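Local coordinates for protein tyrosine recombinase XerH (Helicobacter pylori, PDB 5JK0) that cuts and rejoins DNA as a site-specific tyrosine recombinase that takes part in chromosome segregation and may contribute to chromosome decatenation, at residues C232-I237 against A246-A251; S256-W261 against D273-N278; H4-L9 against K142-E147; L18-F23 against L134-Y139. All blocks are in the same frame, centred on the assembly; numbering follows the deposited sequence.

Interaction 1: C232-I237 against A246-A251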
# COMPACT_ATOMS: atom_id res chain seq x y z
N CYS D 232 -33.16 31.29 15.07
CA CYS D 232 -32.33 30.12 14.82
C CYS D 232 -32.08 29.33 16.10
O CYS D 232 -31.77 29.91 17.14
CB CYS D 232 -30.99 30.54 14.19
SG CYS D 232 -29.95 29.16 13.67
N TYR D 233 -32.23 28.01 16.01
CA TYR D 233 -32.04 27.14 17.16
C TYR D 233 -30.57 26.76 17.36
O TYR D 233 -29.83 26.55 16.40
CB TYR D 233 -32.87 25.87 17.02
CG TYR D 233 -34.35 26.05 17.27
CD1 TYR D 233 -34.85 26.17 18.56
CD2 TYR D 233 -35.25 26.10 16.21
CE1 TYR D 233 -36.20 26.33 18.79
CE2 TYR D 233 -36.61 26.27 16.44
CZ TYR D 233 -37.08 26.38 17.73
OH TYR D 233 -38.42 26.55 17.95
N THR D 234 -30.16 26.68 18.62
CA THR D 234 -28.85 26.14 18.97
C THR D 234 -29.04 24.86 19.77
O THR D 234 -29.47 24.89 20.92
CB THR D 234 -28.02 27.14 19.78
OG1 THR D 234 -27.72 28.29 18.97
CG2 THR D 234 -26.71 26.50 20.23
N ILE D 235 -28.73 23.73 19.15
CA ILE D 235 -28.95 22.42 19.76
C ILE D 235 -27.66 21.84 20.33
O ILE D 235 -26.69 21.63 19.60
CB ILE D 235 -29.56 21.43 18.76
CG1 ILE D 235 -30.79 22.04 18.08
CG2 ILE D 235 -29.91 20.12 19.45
CD1 ILE D 235 -31.38 21.17 16.99
N LEU D 236 -27.66 21.58 21.63
CA LEU D 236 -26.50 20.99 22.29
C LEU D 236 -26.60 19.48 22.34
O LEU D 236 -27.63 18.93 22.73
CB LEU D 236 -26.34 21.56 23.70
CG LEU D 236 -26.03 23.06 23.79
CD1 LEU D 236 -25.93 23.49 25.25
CD2 LEU D 236 -24.74 23.38 23.05
N ILE D 237 -25.52 18.80 21.95
CA ILE D 237 -25.49 17.35 21.92
C ILE D 237 -24.45 16.81 22.89
O ILE D 237 -23.28 17.18 22.82
CB ILE D 237 -25.20 16.82 20.50
CG1 ILE D 237 -26.12 17.49 19.48
CG2 ILE D 237 -25.34 15.31 20.46
CD1 ILE D 237 -25.83 17.09 18.05
N ALA D 246 -22.14 21.58 19.56
CA ALA D 246 -23.30 22.39 19.18
C ALA D 246 -23.55 22.38 17.68
O ALA D 246 -22.62 22.35 16.88
CB ALA D 246 -23.12 23.82 19.68
N VAL D 247 -24.83 22.41 17.32
CA VAL D 247 -25.24 22.56 15.93
C VAL D 247 -26.31 23.65 15.85
O VAL D 247 -27.05 23.88 16.80
CB VAL D 247 -25.79 21.25 15.34
CG1 VAL D 247 -24.69 20.21 15.23
CG2 VAL D 247 -26.95 20.73 16.17
N MET D 248 -26.38 24.33 14.71
CA MET D 248 -27.36 25.38 14.52
C MET D 248 -28.35 25.02 13.41
O MET D 248 -27.99 24.34 12.45
CB MET D 248 -26.68 26.72 14.21
CG MET D 248 -25.83 27.25 15.35
SD MET D 248 -25.14 28.88 15.02
CE MET D 248 -26.62 29.87 14.92
N LEU D 249 -29.58 25.48 13.56
CA LEU D 249 -30.64 25.17 12.61
C LEU D 249 -31.67 26.30 12.57
O LEU D 249 -32.15 26.75 13.61
CB LEU D 249 -31.31 23.85 12.97
CG LEU D 249 -32.61 23.47 12.25
CD1 LEU D 249 -32.42 23.50 10.75
CD2 LEU D 249 -33.09 22.11 12.71
N LYS D 250 -32.00 26.76 11.37
CA LYS D 250 -32.98 27.82 11.19
C LYS D 250 -34.33 27.42 11.78
O LYS D 250 -34.79 26.29 11.60
CB LYS D 250 -33.13 28.18 9.71
CG LYS D 250 -31.91 28.88 9.13
CD LYS D 250 -32.15 29.33 7.70
CE LYS D 250 -30.99 30.17 7.18
NZ LYS D 250 -31.23 30.64 5.79
N ALA D 251 -34.97 28.36 12.47
CA ALA D 251 -36.17 28.08 13.25
C ALA D 251 -37.35 27.60 12.41
O ALA D 251 -38.04 26.66 12.79
CB ALA D 251 -36.56 29.31 14.05
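Ile-235 and Val-247 form an antiparallel hydrogen-bonded pair, their side chains on the same face of the sheet as those of Tyr-233 and Leu-249. The CG2 branch of Val-247 does the touching: chi1 of -66° sets CG1 anti to the carbonyl carbon and leaves CG2 between the backbone N and that carbon, turned against CB of Ile-235, 3.7 Å away. Ile-237 brings CD1 to the same methyl. At the far end of this face the CD2-CE2 side of the Tyr-233 ring lies against Ala-251, with CE2 3.9 Å from its CB.

The other face carries Cys-232, Met-248, Leu-236 and Ala-246. Met-248 bends at chi3, so that CE comes back to 3.6 Å from SG of Cys-232, while Leu-236 meets Ala-246 through CD2 alone. Phe-226, Leu-228 and Met-213 pack against the buried face, whereas Leu-353 of the second subunit touches Met-248 on the opposite one.

Four backbone bonds join the strands, two for each hydrogen-bonded pair; Ile-235 N to Val-247 O measures 2.9 Å. Between the two pairs, CA of Met-248 makes a CA-H...O contact of 3.3 Å with O of Tyr-233. This is hairpin 232-238/244-250 of the catalytic domain's three-stranded antiparallel sheet, with the Ile-237 side chain about 6 Å from that of Arg-214, a predicted active-site residue. Peptide groups fix its register, and mainly apolar side-chain contacts fill its buried face.

Interaction 2: S256-W261 against D273-N278. With nucleotides of chain H.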
# COMPACT_ATOMS: atom_id res chain seq x y z
N SER D 256 -42.80 24.71 13.67
CA SER D 256 -44.19 24.27 13.62
C SER D 256 -44.34 22.85 14.17
O SER D 256 -45.25 22.57 14.95
CB SER D 256 -44.73 24.34 12.20
OG SER D 256 -46.08 23.91 12.14
N LEU D 257 -43.44 21.97 13.74
CA LEU D 257 -43.48 20.57 14.17
C LEU D 257 -43.17 20.42 15.65
O LEU D 257 -43.82 19.64 16.35
CB LEU D 257 -42.49 19.74 13.34
CG LEU D 257 -42.91 19.38 11.92
CD1 LEU D 257 -41.77 18.70 11.18
CD2 LEU D 257 -44.14 18.49 11.94
N LEU D 258 -42.17 21.16 16.12
CA LEU D 258 -41.73 21.07 17.51
C LEU D 258 -42.85 21.46 18.48
O LEU D 258 -43.05 20.81 19.51
CB LEU D 258 -40.51 21.95 17.75
CG LEU D 258 -39.91 21.92 19.16
CD1 LEU D 258 -39.47 20.51 19.52
CD2 LEU D 258 -38.74 22.88 19.26
N LYS D 259 -43.59 22.51 18.13
CA LYS D 259 -44.70 22.96 18.95
C LYS D 259 -45.81 21.91 18.98
O LYS D 259 -46.40 21.64 20.03
CB LYS D 259 -45.26 24.29 18.44
N GLU D 260 -46.08 21.31 17.83
CA GLU D 260 -47.14 20.31 17.71
C GLU D 260 -46.79 19.02 18.44
O GLU D 260 -47.64 18.41 19.08
CB GLU D 260 -47.41 20.01 16.23
CG GLU D 260 -48.53 19.00 16.00
CD GLU D 260 -48.76 18.71 14.53
OE1 GLU D 260 -48.01 19.26 13.69
OE2 GLU D 260 -49.68 17.94 14.21
N TRP D 261 -45.52 18.61 18.35
CA TRP D 261 -45.08 17.37 18.97
C TRP D 261 -45.04 17.46 20.49
O TRP D 261 -45.44 16.52 21.19
CB TRP D 261 -43.70 16.96 18.43
CG TRP D 261 -42.98 15.97 19.29
CD1 TRP D 261 -41.73 16.11 19.83
CD2 TRP D 261 -43.46 14.69 19.72
NE1 TRP D 261 -41.41 14.99 20.57
CE2 TRP D 261 -42.45 14.11 20.52
CE3 TRP D 261 -44.65 13.98 19.51
CZ2 TRP D 261 -42.59 12.85 21.10
CZ3 TRP D 261 -44.79 12.73 20.09
CH2 TRP D 261 -43.76 12.18 20.87
N ASP D 273 -36.97 14.43 30.59
CA ASP D 273 -37.06 15.51 29.61
C ASP D 273 -36.55 15.07 28.24
O ASP D 273 -36.15 15.89 27.42
CB ASP D 273 -36.28 16.74 30.09
CG ASP D 273 -34.82 16.43 30.34
OD1 ASP D 273 -34.50 15.27 30.65
OD2 ASP D 273 -33.99 17.36 30.23
N LEU D 274 -36.57 13.76 28.01
CA LEU D 274 -36.19 13.21 26.71
C LEU D 274 -37.19 13.65 25.65
O LEU D 274 -38.40 13.51 25.83
CB LEU D 274 -36.12 11.68 26.78
CG LEU D 274 -35.47 10.95 25.61
CD1 LEU D 274 -34.01 11.35 25.47
CD2 LEU D 274 -35.59 9.45 25.80
N LEU D 275 -36.69 14.20 24.55
CA LEU D 275 -37.55 14.77 23.52
C LEU D 275 -38.35 13.69 22.78
O LEU D 275 -39.58 13.73 22.75
CB LEU D 275 -36.74 15.59 22.52
CG LEU D 275 -37.55 16.32 21.45
CD1 LEU D 275 -38.58 17.23 22.09
CD2 LEU D 275 -36.63 17.12 20.53
N PHE D 276 -37.64 12.74 22.18
CA PHE D 276 -38.30 11.65 21.46
C PHE D 276 -38.40 10.41 22.33
O PHE D 276 -37.45 10.04 23.02
CB PHE D 276 -37.54 11.33 20.17
CG PHE D 276 -37.37 12.51 19.26
CD1 PHE D 276 -38.42 12.95 18.47
CD2 PHE D 276 -36.16 13.18 19.18
CE1 PHE D 276 -38.27 14.04 17.63
CE2 PHE D 276 -36.00 14.27 18.34
CZ PHE D 276 -37.06 14.70 17.57
N CYS D 277 -39.56 9.76 22.30
CA CYS D 277 -39.79 8.58 23.12
C CYS D 277 -40.79 7.62 22.47
O CYS D 277 -41.59 8.02 21.63
CB CYS D 277 -40.29 8.98 24.51
SG CYS D 277 -41.89 9.82 24.51
N ASN D 278 -40.72 6.35 22.86
CA ASN D 278 -41.67 5.36 22.40
C ASN D 278 -42.98 5.45 23.18
O ASN D 278 -43.18 6.39 23.95
CB ASN D 278 -41.09 3.95 22.50
CG ASN D 278 -40.51 3.64 23.88
OD1 ASN D 278 -40.98 4.17 24.89
ND2 ASN D 278 -39.49 2.79 23.91
P DG H 4 -43.60 3.14 18.93
OP1 DG H 4 -43.26 2.96 20.36
OP2 DG H 4 -44.00 4.48 18.44
O5' DG H 4 -42.38 2.63 18.03
C5' DG H 4 -41.20 2.09 18.63
C4' DG H 4 -41.43 0.66 19.09
O4' DG H 4 -42.10 -0.09 18.05
C3' DG H 4 -40.17 -0.13 19.36
O3' DG H 4 -39.71 0.12 20.68
C2' DG H 4 -40.64 -1.58 19.20
C1' DG H 4 -41.77 -1.46 18.16
N9 DG H 4 -41.41 -1.97 16.84
C8 DG H 4 -41.49 -1.29 15.64
N7 DG H 4 -41.11 -2.00 14.62
C5 DG H 4 -40.75 -3.23 15.16
C6 DG H 4 -40.27 -4.40 14.54
O6 DG H 4 -40.04 -4.59 13.33
N1 DG H 4 -40.03 -5.42 15.46
C2 DG H 4 -40.25 -5.32 16.81
N2 DG H 4 -39.96 -6.42 17.54
N3 DG H 4 -40.71 -4.23 17.41
C4 DG H 4 -40.94 -3.23 16.53
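Leu-275 meets Trp-261 twice, once through its backbone and once through its side chain. Its carbonyl O accepts a hydrogen bond from Trp-261 NE1 at 3.1 Å; the oxygen lies near the indole plane, but the donor stands 52° out of the carbonyl plane and the N-H...O angle is 144°, so the bond is bent at both ends. CD1 of Leu-275 rests 3.9 Å from the same NE1 and also reaches CD1 of Leu-258, one helical turn before Trp-261, at 4.3 Å.

Next, Phe-276 turns its ring nearly parallel to the five-membered ring of Trp-261, the planes differing by 13°, yet the centroids are 5.7 Å apart and the rings barely overlap. One face of the phenyl ring is instead occupied by CG of Leu-275. Cys-277 approaches the indole through its backbone N, 4.5 Å from Trp-261 CZ2.

Asn-278 turns its CB away from the helix; that CB is 3.2 Å from OP1 of DG4 of chain H, and ND2 donates to a phosphate of the bound DNA. The arrangement belongs to the tyrosine recombinase catalytic domain, where a buried tryptophan of helix 255-264 anchors a loop that touches the DNA backbone.

Interaction 3: H4-L9 against K142-E147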
# COMPACT_ATOMS: atom_id res chain seq x y z
N HIS D 4 -3.73 -16.09 36.39
CA HIS D 4 -4.02 -17.50 36.59
C HIS D 4 -3.05 -18.35 35.78
O HIS D 4 -2.48 -17.88 34.81
CB HIS D 4 -5.46 -17.82 36.19
CG HIS D 4 -6.48 -16.91 36.81
ND1 HIS D 4 -7.06 -17.16 38.04
CD2 HIS D 4 -7.02 -15.75 36.37
CE1 HIS D 4 -7.91 -16.19 38.32
NE2 HIS D 4 -7.90 -15.32 37.32
N PRO D 5 -2.86 -19.62 36.19
CA PRO D 5 -2.08 -20.53 35.34
C PRO D 5 -2.76 -20.73 33.99
O PRO D 5 -3.98 -20.58 33.90
CB PRO D 5 -2.06 -21.83 36.15
CG PRO D 5 -2.28 -21.40 37.56
CD PRO D 5 -3.20 -20.22 37.48
N LEU D 6 -1.98 -21.06 32.96
CA LEU D 6 -2.53 -21.24 31.62
C LEU D 6 -3.53 -22.39 31.59
O LEU D 6 -4.65 -22.25 31.09
CB LEU D 6 -1.42 -21.50 30.61
CG LEU D 6 -1.88 -21.68 29.16
CD1 LEU D 6 -2.43 -20.37 28.61
CD2 LEU D 6 -0.76 -22.21 28.28
N GLU D 7 -3.13 -23.53 32.14
CA GLU D 7 -3.96 -24.73 32.12
C GLU D 7 -4.26 -25.22 33.53
O GLU D 7 -3.40 -25.79 34.20
CB GLU D 7 -3.26 -25.83 31.32
CG GLU D 7 -2.93 -25.43 29.89
CD GLU D 7 -2.10 -26.47 29.16
OE1 GLU D 7 -2.66 -27.14 28.26
OE2 GLU D 7 -0.91 -26.61 29.48
N GLU D 8 -5.49 -24.99 33.98
CA GLU D 8 -5.91 -25.38 35.32
C GLU D 8 -6.81 -26.61 35.31
O GLU D 8 -7.00 -27.26 36.34
CB GLU D 8 -6.63 -24.22 36.02
CG GLU D 8 -5.73 -23.05 36.36
CD GLU D 8 -6.49 -21.92 37.03
OE1 GLU D 8 -6.19 -21.61 38.21
OE2 GLU D 8 -7.39 -21.34 36.39
N LEU D 9 -7.35 -26.93 34.14
CA LEU D 9 -8.27 -28.06 34.00
C LEU D 9 -7.67 -29.17 33.14
O LEU D 9 -6.66 -28.96 32.46
CB LEU D 9 -9.60 -27.60 33.41
CG LEU D 9 -10.29 -26.44 34.13
CD1 LEU D 9 -11.55 -26.02 33.37
CD2 LEU D 9 -10.62 -26.81 35.56
N LYS D 142 -0.71 -11.92 28.72
CA LYS D 142 -0.46 -10.91 29.73
C LYS D 142 -1.07 -11.25 31.09
O LYS D 142 -0.84 -10.54 32.07
CB LYS D 142 -0.99 -9.55 29.27
CG LYS D 142 -0.32 -9.01 28.02
CD LYS D 142 -1.08 -7.81 27.47
CE LYS D 142 -0.49 -7.34 26.15
NZ LYS D 142 -1.29 -6.23 25.56
N GLN D 143 -1.85 -12.33 31.15
CA GLN D 143 -2.55 -12.67 32.38
C GLN D 143 -2.31 -14.11 32.84
O GLN D 143 -2.91 -14.55 33.82
CB GLN D 143 -4.05 -12.44 32.22
CG GLN D 143 -4.43 -11.01 31.85
CD GLN D 143 -4.00 -9.99 32.90
OE1 GLN D 143 -3.88 -10.31 34.08
NE2 GLN D 143 -3.78 -8.76 32.46
N ASN D 144 -1.44 -14.84 32.15
CA ASN D 144 -1.12 -16.20 32.58
C ASN D 144 0.27 -16.29 33.19
O ASN D 144 1.20 -15.62 32.74
CB ASN D 144 -1.26 -17.18 31.41
CG ASN D 144 0.01 -17.30 30.59
OD1 ASN D 144 0.89 -18.12 30.88
ND2 ASN D 144 0.12 -16.48 29.54
N GLN D 145 0.39 -17.10 34.24
CA GLN D 145 1.68 -17.35 34.88
C GLN D 145 1.59 -18.53 35.85
O GLN D 145 0.53 -18.81 36.41
CB GLN D 145 2.18 -16.11 35.62
CG GLN D 145 1.37 -15.74 36.85
CD GLN D 145 1.97 -14.58 37.61
OE1 GLN D 145 2.75 -13.80 37.07
NE2 GLN D 145 1.60 -14.45 38.88
N ASP D 146 2.71 -19.22 36.04
CA ASP D 146 2.75 -20.35 36.97
C ASP D 146 3.15 -19.90 38.37
O ASP D 146 2.99 -18.73 38.72
CB ASP D 146 3.72 -21.43 36.46
CG ASP D 146 5.08 -20.87 36.08
OD1 ASP D 146 5.56 -19.93 36.74
OD2 ASP D 146 5.68 -21.39 35.12
N GLU D 147 3.67 -20.83 39.16
CA GLU D 147 4.07 -20.53 40.53
C GLU D 147 5.34 -19.69 40.57
O GLU D 147 5.56 -18.91 41.50
CB GLU D 147 4.26 -21.82 41.33
O HOH W 1 1.18 -20.44 32.95
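His-4 and Gln-143 join main chain to main chain: His-4 N donates to Gln-143 O at 3.1 Å, nearly in line with the carbonyl. The oxygen of His-4 then accepts from Gln-145 N at 3.0 Å, this donor standing 43° out of the carbonyl plane. The two bonds flank Asn-144 and bridge it to His-4, with the CA atoms 5.1 Å apart. Asn-144 CA adds a CA-H...O contact of 3.1 Å to O of His-4, and Pro-5 CA makes a similar one, 3.3 Å, to O of Gln-145. The side chains of His-4 and Gln-145 leave from the bridge on their outward sides, which makes this contact almost wholly a matter of peptide groups.

In the next shell, a water accepts from Leu-6 N at 3.2 Å and donates to Asn-144 OD1 at 3.1 Å, linking the backbone of Leu-6 to the Asn-144 side chain. Asn-144 is fixed from several directions. With chi1 at 87° its CG sits between the backbone N and the carbonyl carbon, and OD1 faces the water and Leu-6 CB; ND2 donates to Ile-140 O in the last turn of the helix, and OD1 also takes the N-H of Tyr-152.

Farther out, Leu-6 O accepts from Trp-19 NE1, and Glu-8 forms a salt bridge with Arg-22. The N-terminal arm is thereby laid across the C-terminal end of helix 123-143 and tied to the side of helix 12-30, which follows it in the chain.

Interaction 4: L18-F23 against L134-Y139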
# COMPACT_ATOMS: atom_id res chain seq x y z
N LEU D 18 -12.69 -20.79 29.92
CA LEU D 18 -12.30 -20.08 31.14
C LEU D 18 -11.63 -18.76 30.80
O LEU D 18 -11.93 -17.73 31.41
CB LEU D 18 -11.38 -20.95 31.98
CG LEU D 18 -11.39 -20.72 33.49
CD1 LEU D 18 -12.78 -20.96 34.05
CD2 LEU D 18 -10.37 -21.62 34.18
N TRP D 19 -10.73 -18.78 29.82
CA TRP D 19 -10.01 -17.58 29.42
C TRP D 19 -10.87 -16.62 28.61
O TRP D 19 -10.72 -15.40 28.72
CB TRP D 19 -8.76 -17.95 28.61
CG TRP D 19 -7.63 -18.44 29.46
CD1 TRP D 19 -7.14 -19.71 29.53
CD2 TRP D 19 -6.85 -17.66 30.37
NE1 TRP D 19 -6.10 -19.77 30.42
CE2 TRP D 19 -5.90 -18.53 30.95
CE3 TRP D 19 -6.85 -16.32 30.75
CZ2 TRP D 19 -4.97 -18.09 31.89
CZ3 TRP D 19 -5.93 -15.89 31.69
CH2 TRP D 19 -5.00 -16.77 32.25
N ILE D 20 -11.78 -17.16 27.81
CA ILE D 20 -12.69 -16.34 27.02
C ILE D 20 -13.61 -15.54 27.93
O ILE D 20 -13.85 -14.35 27.71
CB ILE D 20 -13.53 -17.19 26.04
CG1 ILE D 20 -12.64 -17.81 24.97
CG2 ILE D 20 -14.62 -16.34 25.39
CD1 ILE D 20 -13.40 -18.65 23.96
N GLY D 21 -14.13 -16.20 28.97
CA GLY D 21 -14.99 -15.55 29.93
C GLY D 21 -14.28 -14.43 30.67
O GLY D 21 -14.87 -13.37 30.91
N ARG D 22 -13.02 -14.66 31.03
CA ARG D 22 -12.22 -13.64 31.70
C ARG D 22 -11.96 -12.45 30.79
O ARG D 22 -12.02 -11.30 31.23
CB ARG D 22 -10.89 -14.24 32.16
CG ARG D 22 -11.01 -15.24 33.30
CD ARG D 22 -9.73 -16.03 33.46
NE ARG D 22 -9.80 -16.98 34.58
CZ ARG D 22 -9.00 -18.03 34.71
NH1 ARG D 22 -8.08 -18.29 33.80
NH2 ARG D 22 -9.14 -18.84 35.76
N PHE D 23 -11.68 -12.72 29.53
CA PHE D 23 -11.40 -11.67 28.55
C PHE D 23 -12.63 -10.81 28.29
O PHE D 23 -12.55 -9.59 28.26
CB PHE D 23 -10.90 -12.28 27.24
CG PHE D 23 -10.72 -11.27 26.14
CD1 PHE D 23 -9.70 -10.35 26.18
CD2 PHE D 23 -11.58 -11.26 25.05
CE1 PHE D 23 -9.53 -9.42 25.17
CE2 PHE D 23 -11.42 -10.34 24.03
CZ PHE D 23 -10.39 -9.42 24.09
N LEU D 134 -6.89 -11.62 17.99
CA LEU D 134 -5.66 -11.01 18.46
C LEU D 134 -5.79 -10.51 19.89
O LEU D 134 -4.86 -10.64 20.68
CB LEU D 134 -5.25 -9.85 17.54
CG LEU D 134 -4.75 -10.21 16.14
CD1 LEU D 134 -4.43 -8.96 15.34
CD2 LEU D 134 -3.54 -11.13 16.22
N GLY D 135 -6.95 -9.95 20.21
CA GLY D 135 -7.20 -9.43 21.54
C GLY D 135 -7.23 -10.50 22.61
O GLY D 135 -6.73 -10.31 23.72
N LEU D 136 -7.82 -11.65 22.28
CA LEU D 136 -7.96 -12.74 23.23
C LEU D 136 -6.61 -13.30 23.66
O LEU D 136 -6.33 -13.43 24.85
CB LEU D 136 -8.81 -13.87 22.64
CG LEU D 136 -8.94 -15.13 23.50
CD1 LEU D 136 -9.61 -14.81 24.84
CD2 LEU D 136 -9.70 -16.22 22.77
N PHE D 137 -5.76 -13.62 22.69
CA PHE D 137 -4.48 -14.26 22.98
C PHE D 137 -3.42 -13.26 23.43
O PHE D 137 -2.42 -13.64 24.05
CB PHE D 137 -4.00 -15.04 21.76
CG PHE D 137 -4.84 -16.25 21.45
CD1 PHE D 137 -4.64 -17.44 22.12
CD2 PHE D 137 -5.85 -16.18 20.50
CE1 PHE D 137 -5.42 -18.55 21.85
CE2 PHE D 137 -6.63 -17.29 20.22
CZ PHE D 137 -6.42 -18.47 20.90
N SER D 138 -3.63 -11.98 23.14
CA SER D 138 -2.79 -10.94 23.70
C SER D 138 -3.09 -10.82 25.19
O SER D 138 -2.20 -10.59 26.01
CB SER D 138 -3.02 -9.59 23.00
OG SER D 138 -2.26 -8.56 23.62
N TYR D 139 -4.37 -11.00 25.53
CA TYR D 139 -4.82 -10.96 26.91
C TYR D 139 -4.29 -12.16 27.70
O TYR D 139 -3.86 -12.02 28.84
CB TYR D 139 -6.35 -10.93 26.95
CG TYR D 139 -6.94 -10.97 28.35
CD1 TYR D 139 -7.10 -9.81 29.09
CD2 TYR D 139 -7.35 -12.18 28.91
CE1 TYR D 139 -7.65 -9.85 30.36
CE2 TYR D 139 -7.90 -12.22 30.18
CZ TYR D 139 -8.04 -11.06 30.90
OH TYR D 139 -8.59 -11.11 32.16
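Phe-23 is the main projection of helix 18-23, and the surface of helix 134-139 receives it between Gly-135, Leu-136 and Tyr-139. Its CG lies anti to the backbone N (chi1 174°), which carries the ring across to the other helix. There CE1 comes to 3.3 Å from O of Gly-135; with no side chain at that position, the ring can lie directly on the helix backbone. CA of Leu-136 sits over the middle of one ring face, 4.0 Å from the centroid, a CH-pi contact. The Leu-136 side chain folds up beside this ring, bringing CD1 to 3.7 Å from Phe-23 CB, while its other methyl, CD2, lies against CG1 of Ile-20.

Tyr-139 is the answering bump. It passes Phe-23 in the opposite direction and slots over the backbone of helix 18-23, with CA of Phe-23 4.1 Å from its centroid over one face. The edge of Phe-23 is directed at the face of Tyr-139 in an offset edge-to-face pair, planes at 64° and centroids 5.5 Å apart. Trp-19 closes the flank, its CE3 4.3 Å from Tyr-139 CE2; Arg-22, held by Glu-8, lays NH1 over the indole face.

The short helix axes lie 10.0 Å apart at 102°, and Leu-80 of helix 74-93 packs on both Phe-23 and Leu-136. The crossing joins the first and last helices, 12-30 and 123-143, of the all-helical N-terminal part, a SAM-like integrase domain.

In the fold
The four contacts form two pairs on opposite sides of the chain's centre. Interactions 1 and 2 share the catalytic domain and touch where Tyr-233 OH packs on Leu-258 CD2; strand 244-250 leads into helix 255-264. Interactions 3 and 4 both use helix 123-143, and their centres are about 12 Å apart. Interaction 2 is buried, whereas the other three are only partly so. Chemistry follows place: the hairpin pairs backbone bonds with apolar side chains, interaction 2 has a single indole-to-carbonyl bond, interaction 3 relies on backbone hydrogen bonds and a bridging water, and interaction 4 has no hydrogen bond between its helices. Interactions 1 and 3 also touch the second subunit.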